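Local coordinates for protein aminopeptidase N (PDB 5DLL) that catalyses the zinc-dependent release of N-terminal amino acids from peptides and probably serves the turnover of intracellular peptides during growth and starvation, at residues N314-R319 against E332-F337; K417-R422 against Q426-D431; F253-D258 against V336-E341. All blocks are in the same frame, centred on the assembly; numbering follows the deposited sequence.

Contact 1: N314-R319 against E332-F337; sequences NWTGDR and EGLTVF. With ZN (zinc ion), chain B.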
loop_
_atom_site.group_PDB
_atom_site.type_symbol
_atom_site.label_atom_id
_atom_site.label_comp_id
_atom_site.label_asym_id
_atom_site.label_seq_id
_atom_site.Cartn_x
_atom_site.Cartn_y
_atom_site.Cartn_z
ATOM N N ASN A 314 13.236 3.955 -8.787
ATOM C CA ASN A 314 14.345 4.253 -9.694
ATOM C C ASN A 314 15.697 4.304 -8.991
ATOM O O ASN A 314 16.697 3.859 -9.548
ATOM C CB ASN A 314 14.117 5.567 -10.440
ATOM C CG ASN A 314 15.111 5.768 -11.565
ATOM O OD1 ASN A 314 15.228 4.921 -12.439
ATOM N ND2 ASN A 314 15.834 6.887 -11.547
ATOM N N TRP A 315 15.723 4.855 -7.781
ATOM C CA TRP A 315 16.938 4.850 -6.963
ATOM C C TRP A 315 16.888 3.741 -5.920
ATOM O O TRP A 315 17.812 2.938 -5.833
ATOM C CB TRP A 315 17.179 6.225 -6.314
ATOM C CG TRP A 315 17.795 7.193 -7.277
ATOM C CD1 TRP A 315 17.142 8.110 -8.048
ATOM C CD2 TRP A 315 19.185 7.306 -7.609
ATOM N NE1 TRP A 315 18.040 8.794 -8.833
ATOM C CE2 TRP A 315 19.301 8.320 -8.582
ATOM C CE3 TRP A 315 20.344 6.648 -7.175
ATOM C CZ2 TRP A 315 20.530 8.698 -9.126
ATOM C CZ3 TRP A 315 21.564 7.026 -7.714
ATOM C CH2 TRP A 315 21.648 8.041 -8.678
ATOM N N THR A 316 15.806 3.687 -5.147
ATOM C CA THR A 316 15.658 2.676 -4.101
ATOM C C THR A 316 14.973 1.419 -4.638
ATOM O O THR A 316 13.800 1.159 -4.357
ATOM C CB THR A 316 14.886 3.224 -2.884
ATOM O OG1 THR A 316 13.607 3.724 -3.298
ATOM C CG2 THR A 316 15.685 4.338 -2.216
ATOM N N GLY A 317 15.730 0.642 -5.408
ATOM C CA GLY A 317 15.234 -0.605 -5.982
ATOM C C GLY A 317 15.933 -0.949 -7.277
ATOM O O GLY A 317 16.408 -2.068 -7.453
ATOM N N ASP A 318 15.994 0.019 -8.186
ATOM C CA ASP A 318 16.565 -0.200 -9.513
ATOM C C ASP A 318 18.051 0.133 -9.550
ATOM O O ASP A 318 18.858 -0.645 -10.047
ATOM C CB ASP A 318 15.823 0.628 -10.574
ATOM C CG ASP A 318 14.331 0.313 -10.644
ATOM O OD1 ASP A 318 13.817 -0.426 -9.779
ATOM O OD2 ASP A 318 13.672 0.814 -11.575
ATOM N N ARG A 319 18.406 1.294 -9.023
ATOM C CA ARG A 319 19.789 1.751 -9.052
ATOM C C ARG A 319 20.620 1.046 -7.972
ATOM O O ARG A 319 21.758 0.656 -8.220
ATOM C CB ARG A 319 19.832 3.264 -8.894
ATOM C CG ARG A 319 21.092 3.894 -9.431
ATOM C CD ARG A 319 21.089 4.044 -10.941
ATOM N NE ARG A 319 22.366 4.614 -11.364
ATOM C CZ ARG A 319 22.607 5.907 -11.566
ATOM N NH1 ARG A 319 21.655 6.823 -11.427
ATOM N NH2 ARG A 319 23.821 6.291 -11.926
ATOM N N GLU A 332 11.301 -2.408 -0.821
ATOM C CA GLU A 332 9.977 -1.808 -0.794
ATOM C C GLU A 332 9.786 -0.900 0.416
ATOM O O GLU A 332 9.324 0.226 0.254
ATOM C CB GLU A 332 8.877 -2.873 -0.897
ATOM C CG GLU A 332 8.715 -3.458 -2.303
ATOM C CD GLU A 332 8.238 -2.453 -3.349
ATOM O OE1 GLU A 332 8.228 -2.873 -4.521
ATOM O OE2 GLU A 332 7.955 -1.312 -2.941
ATOM N N GLY A 333 10.164 -1.356 1.608
ATOM C CA GLY A 333 10.009 -0.545 2.826
ATOM C C GLY A 333 10.571 0.869 2.708
ATOM O O GLY A 333 9.929 1.846 3.105
ATOM N N LEU A 334 11.779 0.973 2.164
ATOM C CA LEU A 334 12.412 2.262 1.923
ATOM C C LEU A 334 11.600 3.085 0.925
ATOM O O LEU A 334 11.377 4.268 1.144
ATOM C CB LEU A 334 13.846 2.065 1.417
ATOM C CG LEU A 334 14.680 3.312 1.114
ATOM C CD1 LEU A 334 14.727 4.255 2.308
ATOM C CD2 LEU A 334 16.088 2.922 0.689
ATOM N N THR A 335 11.150 2.450 -0.153
ATOM C CA THR A 335 10.356 3.117 -1.188
ATOM C C THR A 335 8.931 3.430 -0.716
ATOM O O THR A 335 8.305 4.365 -1.214
ATOM C CB THR A 335 10.274 2.255 -2.469
ATOM O OG1 THR A 335 11.571 1.744 -2.803
ATOM C CG2 THR A 335 9.743 3.070 -3.635
ATOM N N VAL A 336 8.417 2.633 0.221
ATOM C CA VAL A 336 7.109 2.876 0.837
ATOM C C VAL A 336 7.215 4.077 1.769
ATOM O O VAL A 336 6.362 4.972 1.750
ATOM C CB VAL A 336 6.598 1.642 1.623
ATOM C CG1 VAL A 336 5.435 2.007 2.536
ATOM C CG2 VAL A 336 6.168 0.529 0.669
ATOM N N PHE A 337 8.262 4.091 2.588
ATOM C CA PHE A 337 8.537 5.230 3.455
ATOM C C PHE A 337 8.607 6.510 2.630
ATOM O O PHE A 337 8.052 7.539 3.008
ATOM C CB PHE A 337 9.846 5.022 4.218
ATOM C CG PHE A 337 10.331 6.251 4.928
ATOM C CD1 PHE A 337 9.790 6.617 6.147
ATOM C CD2 PHE A 337 11.326 7.044 4.372
ATOM C CE1 PHE A 337 10.229 7.753 6.800
ATOM C CE2 PHE A 337 11.777 8.179 5.023
ATOM C CZ PHE A 337 11.227 8.535 6.238
HETATM ZN ZN ZN B . 7.193 -1.182 -4.783
#
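A chi1 of 56° sets OG1 of T316 between its own backbone N and carbonyl carbon, facing T335, whose OG1 lies beside its own backbone N, opposite its carbonyl carbon (chi1 -46°). The two side chains slide past each other in opposite directions, and the hydroxyls join in a hydrogen bond, T316 OG1 to T335 OG1 2.9 Å. Neither oxygen relies on the other alone: T316 OG1 also bonds with F312 O and with R338, while T335 OG1 bonds with K331 O. Threonine suits both buried places because it brings a hydroxyl and a methyl together. The methyl of T316 goes to the apolar side, where CG2 lies 3.3 Å from CD2 of L334; this pair crosses at about a right angle.

The contact belongs to the gluzincin zinc site of the M1 peptidases, in which an HExxH helix supplies two histidines and a later helix supplies a glutamate. Here H309 and H313 are the histidines, and E332, on helix 328-346, is the third protein ligand. The side chain of E332 is bent, and both oxygens reach the metal, OE1 and OE2 each lying 2.0 Å from the zinc ion. One turn along, T335 packs its side chain on H309 and H313, so the helix carrying the glutamate also touches both histidines. The carbonyl oxygen of T316 accepts a hydrogen bond from H313 ND1, a second-shell bond that would help hold the imidazole in its rotation and would probably make it a stronger zinc donor. T316 is the centre of an inverse gamma turn, and G317 follows with a phi of 152°, where a side chain would meet the preceding carbonyl oxygen.

Contact 2: K417-R422 against Q426-D431; sequences KLYFER and QAVTCD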
loop_
_atom_site.group_PDB
_atom_site.type_symbol
_atom_site.label_atom_id
_atom_site.label_comp_id
_atom_site.label_asym_id
_atom_site.label_seq_id
_atom_site.Cartn_x
_atom_site.Cartn_y
_atom_site.Cartn_z
ATOM N N LYS A 417 22.745 9.774 1.182
ATOM C CA LYS A 417 23.898 10.215 0.398
ATOM C C LYS A 417 25.013 9.155 0.398
ATOM O O LYS A 417 25.539 8.805 -0.662
ATOM C CB LYS A 417 24.412 11.551 0.959
ATOM C CG LYS A 417 25.576 12.183 0.207
ATOM C CD LYS A 417 25.111 13.121 -0.895
ATOM C CE LYS A 417 26.294 13.795 -1.575
ATOM N NZ LYS A 417 25.867 14.888 -2.490
ATOM N N LEU A 418 25.350 8.641 1.583
ATOM C CA LEU A 418 26.400 7.624 1.728
ATOM C C LEU A 418 25.958 6.256 1.208
ATOM O O LEU A 418 26.756 5.519 0.631
ATOM C CB LEU A 418 26.830 7.493 3.193
ATOM C CG LEU A 418 28.058 6.608 3.454
ATOM C CD1 LEU A 418 29.304 7.211 2.818
ATOM C CD2 LEU A 418 28.268 6.378 4.945
ATOM N N TYR A 419 24.693 5.916 1.436
ATOM C CA TYR A 419 24.118 4.659 0.959
ATOM C C TYR A 419 24.326 4.475 -0.546
ATOM O O TYR A 419 24.733 3.403 -0.981
ATOM C CB TYR A 419 22.626 4.597 1.313
ATOM C CG TYR A 419 21.886 3.375 0.804
ATOM C CD1 TYR A 419 22.083 2.122 1.384
ATOM C CD2 TYR A 419 20.966 3.477 -0.241
ATOM C CE1 TYR A 419 21.398 1.003 0.927
ATOM C CE2 TYR A 419 20.274 2.366 -0.702
ATOM C CZ TYR A 419 20.494 1.130 -0.117
ATOM O OH TYR A 419 19.810 0.026 -0.576
ATOM N N PHE A 420 24.064 5.524 -1.324
ATOM C CA PHE A 420 24.258 5.481 -2.775
ATOM C C PHE A 420 25.732 5.564 -3.154
ATOM O O PHE A 420 26.146 4.968 -4.142
ATOM C CB PHE A 420 23.476 6.603 -3.465
ATOM C CG PHE A 420 21.986 6.479 -3.310
ATOM C CD1 PHE A 420 21.307 5.420 -3.888
ATOM C CD2 PHE A 420 21.262 7.416 -2.585
ATOM C CE1 PHE A 420 19.935 5.292 -3.745
ATOM C CE2 PHE A 420 19.890 7.299 -2.441
ATOM C CZ PHE A 420 19.227 6.231 -3.020
ATOM N N GLU A 421 26.523 6.303 -2.378
ATOM C CA GLU A 421 27.971 6.382 -2.611
ATOM C C GLU A 421 28.624 4.993 -2.537
ATOM O O GLU A 421 29.413 4.622 -3.402
ATOM C CB GLU A 421 28.640 7.357 -1.625
ATOM C CG GLU A 421 28.479 8.833 -1.998
ATOM C CD GLU A 421 28.784 9.812 -0.859
ATOM O OE1 GLU A 421 29.131 9.382 0.265
ATOM O OE2 GLU A 421 28.672 11.034 -1.091
ATOM N N ARG A 422 28.279 4.225 -1.511
ATOM C CA ARG A 422 28.797 2.867 -1.366
ATOM C C ARG A 422 28.230 1.908 -2.407
ATOM O O ARG A 422 28.970 1.123 -3.009
ATOM C CB ARG A 422 28.467 2.310 0.024
ATOM C CG ARG A 422 29.270 2.921 1.153
ATOM C CD ARG A 422 28.846 2.354 2.497
ATOM N NE ARG A 422 29.703 2.839 3.576
ATOM C CZ ARG A 422 29.471 2.665 4.874
ATOM N NH1 ARG A 422 28.395 2.009 5.299
ATOM N NH2 ARG A 422 30.325 3.156 5.760
ATOM N N GLN A 426 24.811 -1.908 -6.971
ATOM C CA GLN A 426 25.029 -3.060 -6.091
ATOM C C GLN A 426 23.702 -3.606 -5.575
ATOM O O GLN A 426 22.735 -2.866 -5.404
ATOM C CB GLN A 426 25.922 -2.694 -4.904
ATOM C CG GLN A 426 27.407 -2.671 -5.230
ATOM C CD GLN A 426 28.283 -2.431 -4.009
ATOM O OE1 GLN A 426 27.806 -2.387 -2.869
ATOM N NE2 GLN A 426 29.580 -2.271 -4.246
ATOM N N ALA A 427 23.674 -4.913 -5.342
ATOM C CA ALA A 427 22.554 -5.573 -4.686
ATOM C C ALA A 427 22.961 -5.822 -3.240
ATOM O O ALA A 427 23.947 -6.513 -2.981
ATOM C CB ALA A 427 22.228 -6.875 -5.390
ATOM N N VAL A 428 22.205 -5.265 -2.300
ATOM C CA VAL A 428 22.662 -5.161 -0.915
ATOM C C VAL A 428 21.632 -5.647 0.099
ATOM O O VAL A 428 20.490 -5.944 -0.253
ATOM C CB VAL A 428 23.076 -3.706 -0.585
ATOM C CG1 VAL A 428 24.104 -3.211 -1.596
ATOM C CG2 VAL A 428 21.863 -2.779 -0.545
ATOM N N THR A 429 22.060 -5.723 1.358
ATOM C CA THR A 429 21.225 -6.212 2.450
ATOM C C THR A 429 20.675 -5.096 3.334
ATOM O O THR A 429 21.122 -3.952 3.263
ATOM C CB THR A 429 21.994 -7.200 3.351
ATOM O OG1 THR A 429 22.936 -6.490 4.167
ATOM C CG2 THR A 429 22.724 -8.233 2.512
ATOM N N CYS A 430 19.713 -5.463 4.177
ATOM C CA CYS A 430 19.133 -4.568 5.175
ATOM C C CYS A 430 20.199 -4.047 6.147
ATOM O O CYS A 430 20.096 -2.923 6.644
ATOM C CB CYS A 430 18.035 -5.294 5.967
ATOM S SG CYS A 430 16.540 -5.718 5.028
ATOM N N ASP A 431 21.212 -4.868 6.421
ATOM C CA ASP A 431 22.331 -4.458 7.269
ATOM C C ASP A 431 23.200 -3.397 6.598
ATOM O O ASP A 431 23.726 -2.515 7.275
ATOM C CB ASP A 431 23.182 -5.665 7.689
ATOM C CG ASP A 431 22.624 -6.376 8.917
ATOM O OD1 ASP A 431 21.382 -6.478 9.046
ATOM O OD2 ASP A 431 23.432 -6.827 9.760
#
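Y419 and V428 approach from opposite directions, the tyrosine reaching out from helix 390-423 and the valine coming to meet it from the short strand 427-428. With CG anti to its backbone N (chi1 177°), the ring of Y419 leaves the helix and brings its far end to the valine. There CG2 of V428 touches obliquely, 3.5 Å from Y419 OH and 4.1 Å from Y419 CE1. A tyrosine is long enough to span the 10.1 Å between the CA atoms of Y419 and V428, and a branched valine suits a strand while offering a methyl to the ring. Around them L330 packs on both side chains, and F433 meets the Y419 ring edge-to-face.

Nearer the turn, Q426 points its side chain toward the helix end, extended beyond CG. Its NE2 stands 3.7 Å from R422 O, too far for a hydrogen bond, whereas its OE1 bonds with H423 ND1. R422 sends its guanidinium away from the strand: CD2 of L418 lies over one face, 3.8 Å above the plane, and NH2 forms a salt bridge with D439.

This is a helix-turn-strand connection in the catalytic domain. Strand 427-428 pairs in parallel with strand 321-322, through backbone bonds of Q426 and V428 to T321, before helix 430-439 begins. T429 is the N-cap of that helix, its OG1 accepting a weak bond from D431 N at 3.3 Å. D432 OD2 bonds back to T429 N, as in one half of a capping box.

Between helix and strand, then, the cohesion is that of van der Waals packing, while direction comes from polar bonds to residues outside the contact: T321 through the beta pairing, H423 for Q426 and D439 for R422.

Contact 3: F253-D258 against V336-E341; sequences FGLEYD and VFRDQE
R338 lies over one face of the F253 ring in a cation-pi contact, joining helix 328-346 of this thermolysin-like catalytic domain, which carries the zinc-binding glutamate E332, to the end of helix 236-253. The guanidinium carbon R338 CZ is 4.9 Å from the centroid of the F253 ring and 9° off the ring normal, so the cation sits nearly above the centre. The two planes are nevertheless tilted by 52°, which makes this no flat stack: NE comes nearest the face, and CZ and the two terminal nitrogens stand higher above it. The bend at chi3 (70°) turns the guanidinium over the ring, while the aliphatic start of the arginine lies near its far end, R338 CG to F253 CZ 4.0 Å. L255 meets the guanidinium obliquely, its CD1 3.4 Å from R338 NH2. Phenylalanine and leucine thus give a buried arginine an aromatic face and an apolar neighbour.

The polar ends have partners of their own. NH2 forms a salt bridge with D249, one helical turn before F253, and NH1 is held by the T316 hydroxyl; with the charge paired inside the domain, both ends of the guanidinium are fixed and its rotation is set. D249 also makes a backbone bond with L255, so loop and arginine share a neighbour.

Farther out, G254 ends helix 236-253 with positive phi, which glycine adopts easily, and the chain turns so that L255, like F253, faces the arginine. D258 bonds through OD1 to N314 ND2. E341 forms salt bridges that tie helix 328-346 to helix 236-253 through R252 and to helices 349-369 and 390-423 through R349 and R401. Its CG rests against the ring of F337, one turn earlier, 3.8 Å above the plane and offset toward the rim.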
loop_
_atom_site.group_PDB
_atom_site.type_symbol
_atom_site.label_atom_id
_atom_site.label_comp_id
_atom_site.label_asym_id
_atom_site.label_seq_id
_atom_site.Cartn_x
_atom_site.Cartn_y
_atom_site.Cartn_z
ATOM N N PHE A 253 15.299 14.782 -1.578
ATOM C CA PHE A 253 16.283 13.693 -1.497
ATOM C C PHE A 253 17.585 13.935 -2.271
ATOM O O PHE A 253 18.574 13.230 -2.053
ATOM C CB PHE A 253 15.638 12.366 -1.923
ATOM C CG PHE A 253 14.967 11.635 -0.794
ATOM C CD1 PHE A 253 13.656 11.926 -0.437
ATOM C CD2 PHE A 253 15.651 10.664 -0.075
ATOM C CE1 PHE A 253 13.041 11.258 0.613
ATOM C CE2 PHE A 253 15.042 9.992 0.975
ATOM C CZ PHE A 253 13.736 10.291 1.322
ATOM N N GLY A 254 17.591 14.929 -3.152
ATOM C CA GLY A 254 18.755 15.206 -3.985
ATOM C C GLY A 254 18.952 14.141 -5.050
ATOM O O GLY A 254 20.083 13.862 -5.457
ATOM N N LEU A 255 17.847 13.550 -5.505
ATOM C CA LEU A 255 17.882 12.466 -6.482
ATOM C C LEU A 255 17.317 12.917 -7.822
ATOM O O LEU A 255 16.113 13.170 -7.961
ATOM C CB LEU A 255 17.113 11.249 -5.963
ATOM C CG LEU A 255 17.713 10.636 -4.693
ATOM C CD1 LEU A 255 16.798 9.562 -4.118
ATOM C CD2 LEU A 255 19.110 10.087 -4.952
ATOM N N GLU A 256 18.215 13.008 -8.798
ATOM C CA GLU A 256 17.887 13.380 -10.163
ATOM C C GLU A 256 17.687 12.122 -11.025
ATOM O O GLU A 256 18.409 11.127 -10.877
ATOM C CB GLU A 256 19.029 14.234 -10.721
ATOM C CG GLU A 256 18.676 15.068 -11.940
ATOM C CD GLU A 256 19.859 15.861 -12.465
ATOM O OE1 GLU A 256 20.740 16.238 -11.659
ATOM O OE2 GLU A 256 19.905 16.112 -13.688
ATOM N N TYR A 257 16.712 12.174 -11.932
ATOM C CA TYR A 257 16.500 11.089 -12.890
ATOM C C TYR A 257 17.770 10.874 -13.710
ATOM O O TYR A 257 18.517 11.817 -13.963
ATOM C CB TYR A 257 15.312 11.398 -13.805
ATOM C CG TYR A 257 14.886 10.240 -14.697
ATOM C CD1 TYR A 257 14.472 9.023 -14.152
ATOM C CD2 TYR A 257 14.877 10.370 -16.084
ATOM C CE1 TYR A 257 14.080 7.967 -14.964
ATOM C CE2 TYR A 257 14.483 9.321 -16.905
ATOM C CZ TYR A 257 14.086 8.124 -16.340
ATOM O OH TYR A 257 13.691 7.091 -17.150
ATOM N N ASP A 258 17.998 9.635 -14.131
ATOM C CA ASP A 258 19.290 9.230 -14.700
ATOM C C ASP A 258 19.302 8.950 -16.220
ATOM O O ASP A 258 20.373 8.738 -16.798
ATOM C CB ASP A 258 19.848 8.029 -13.911
ATOM C CG ASP A 258 18.810 6.929 -13.667
ATOM O OD1 ASP A 258 17.596 7.165 -13.869
ATOM O OD2 ASP A 258 19.218 5.820 -13.260
ATOM N N VAL A 336 8.417 2.633 0.221
ATOM C CA VAL A 336 7.109 2.876 0.837
ATOM C C VAL A 336 7.215 4.077 1.769
ATOM O O VAL A 336 6.362 4.972 1.750
ATOM C CB VAL A 336 6.598 1.642 1.623
ATOM C CG1 VAL A 336 5.435 2.007 2.536
ATOM C CG2 VAL A 336 6.168 0.529 0.669
ATOM N N PHE A 337 8.262 4.091 2.588
ATOM C CA PHE A 337 8.537 5.230 3.455
ATOM C C PHE A 337 8.607 6.510 2.630
ATOM O O PHE A 337 8.052 7.539 3.008
ATOM C CB PHE A 337 9.846 5.022 4.218
ATOM C CG PHE A 337 10.331 6.251 4.928
ATOM C CD1 PHE A 337 9.790 6.617 6.147
ATOM C CD2 PHE A 337 11.326 7.044 4.372
ATOM C CE1 PHE A 337 10.229 7.753 6.800
ATOM C CE2 PHE A 337 11.777 8.179 5.023
ATOM C CZ PHE A 337 11.227 8.535 6.238
ATOM N N ARG A 338 9.275 6.433 1.488
ATOM C CA ARG A 338 9.395 7.581 0.607
ATOM C C ARG A 338 8.051 8.010 0.018
ATOM O O ARG A 338 7.737 9.195 0.021
ATOM C CB ARG A 338 10.396 7.292 -0.501
ATOM C CG ARG A 338 11.812 7.096 0.013
ATOM C CD ARG A 338 12.724 6.670 -1.117
ATOM N NE ARG A 338 12.918 7.776 -2.049
ATOM C CZ ARG A 338 13.410 7.660 -3.276
ATOM N NH1 ARG A 338 13.759 6.478 -3.760
ATOM N NH2 ARG A 338 13.547 8.734 -4.026
ATOM N N ASP A 339 7.257 7.058 -0.466
ATOM C CA ASP A 339 5.941 7.383 -1.038
ATOM C C ASP A 339 4.996 8.002 -0.001
ATOM O O ASP A 339 4.195 8.873 -0.337
ATOM C CB ASP A 339 5.293 6.165 -1.747
ATOM C CG ASP A 339 4.247 5.428 -0.884
ATOM O OD1 ASP A 339 4.420 4.212 -0.658
ATOM O OD2 ASP A 339 3.239 6.043 -0.464
ATOM N N GLN A 340 5.081 7.558 1.250
ATOM C CA GLN A 340 4.205 8.103 2.289
ATOM C C GLN A 340 4.698 9.467 2.786
ATOM O O GLN A 340 3.907 10.279 3.261
ATOM C CB GLN A 340 3.974 7.098 3.427
ATOM C CG GLN A 340 5.195 6.663 4.213
ATOM C CD GLN A 340 4.924 5.439 5.083
ATOM O OE1 GLN A 340 4.058 4.617 4.769
ATOM N NE2 GLN A 340 5.676 5.305 6.178
ATOM N N GLU A 341 5.998 9.722 2.643
ATOM C CA GLU A 341 6.570 11.060 2.873
ATOM C C GLU A 341 6.241 12.036 1.750
ATOM O O GLU A 341 6.049 13.227 1.988
ATOM C CB GLU A 341 8.091 10.976 3.011
ATOM C CG GLU A 341 8.563 10.394 4.330
ATOM C CD GLU A 341 8.214 11.278 5.506
ATOM O OE1 GLU A 341 8.371 12.514 5.405
ATOM O OE2 GLU A 341 7.775 10.734 6.538
#

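Following the chain, residues 253-258 leave helix 236-253 and open contact 3, which closes only at 336-341, after a 77-residue excursion through three strands of a mixed sheet and the zinc-binding helix 297-312. Contact 1 opens within that excursion and closes on the same helix, 328-346: 314-319 finds its partner after 12 residues, and V336 and F337 belong to both contacts. Contact 2 comes later, in series, closing over the three residues 423-425, where helix 390-423 ends and the chain turns to strand 427-428. F420 connects it to the others, its ring packing against W315 and T316 of contact 1 and L255 of contact 3.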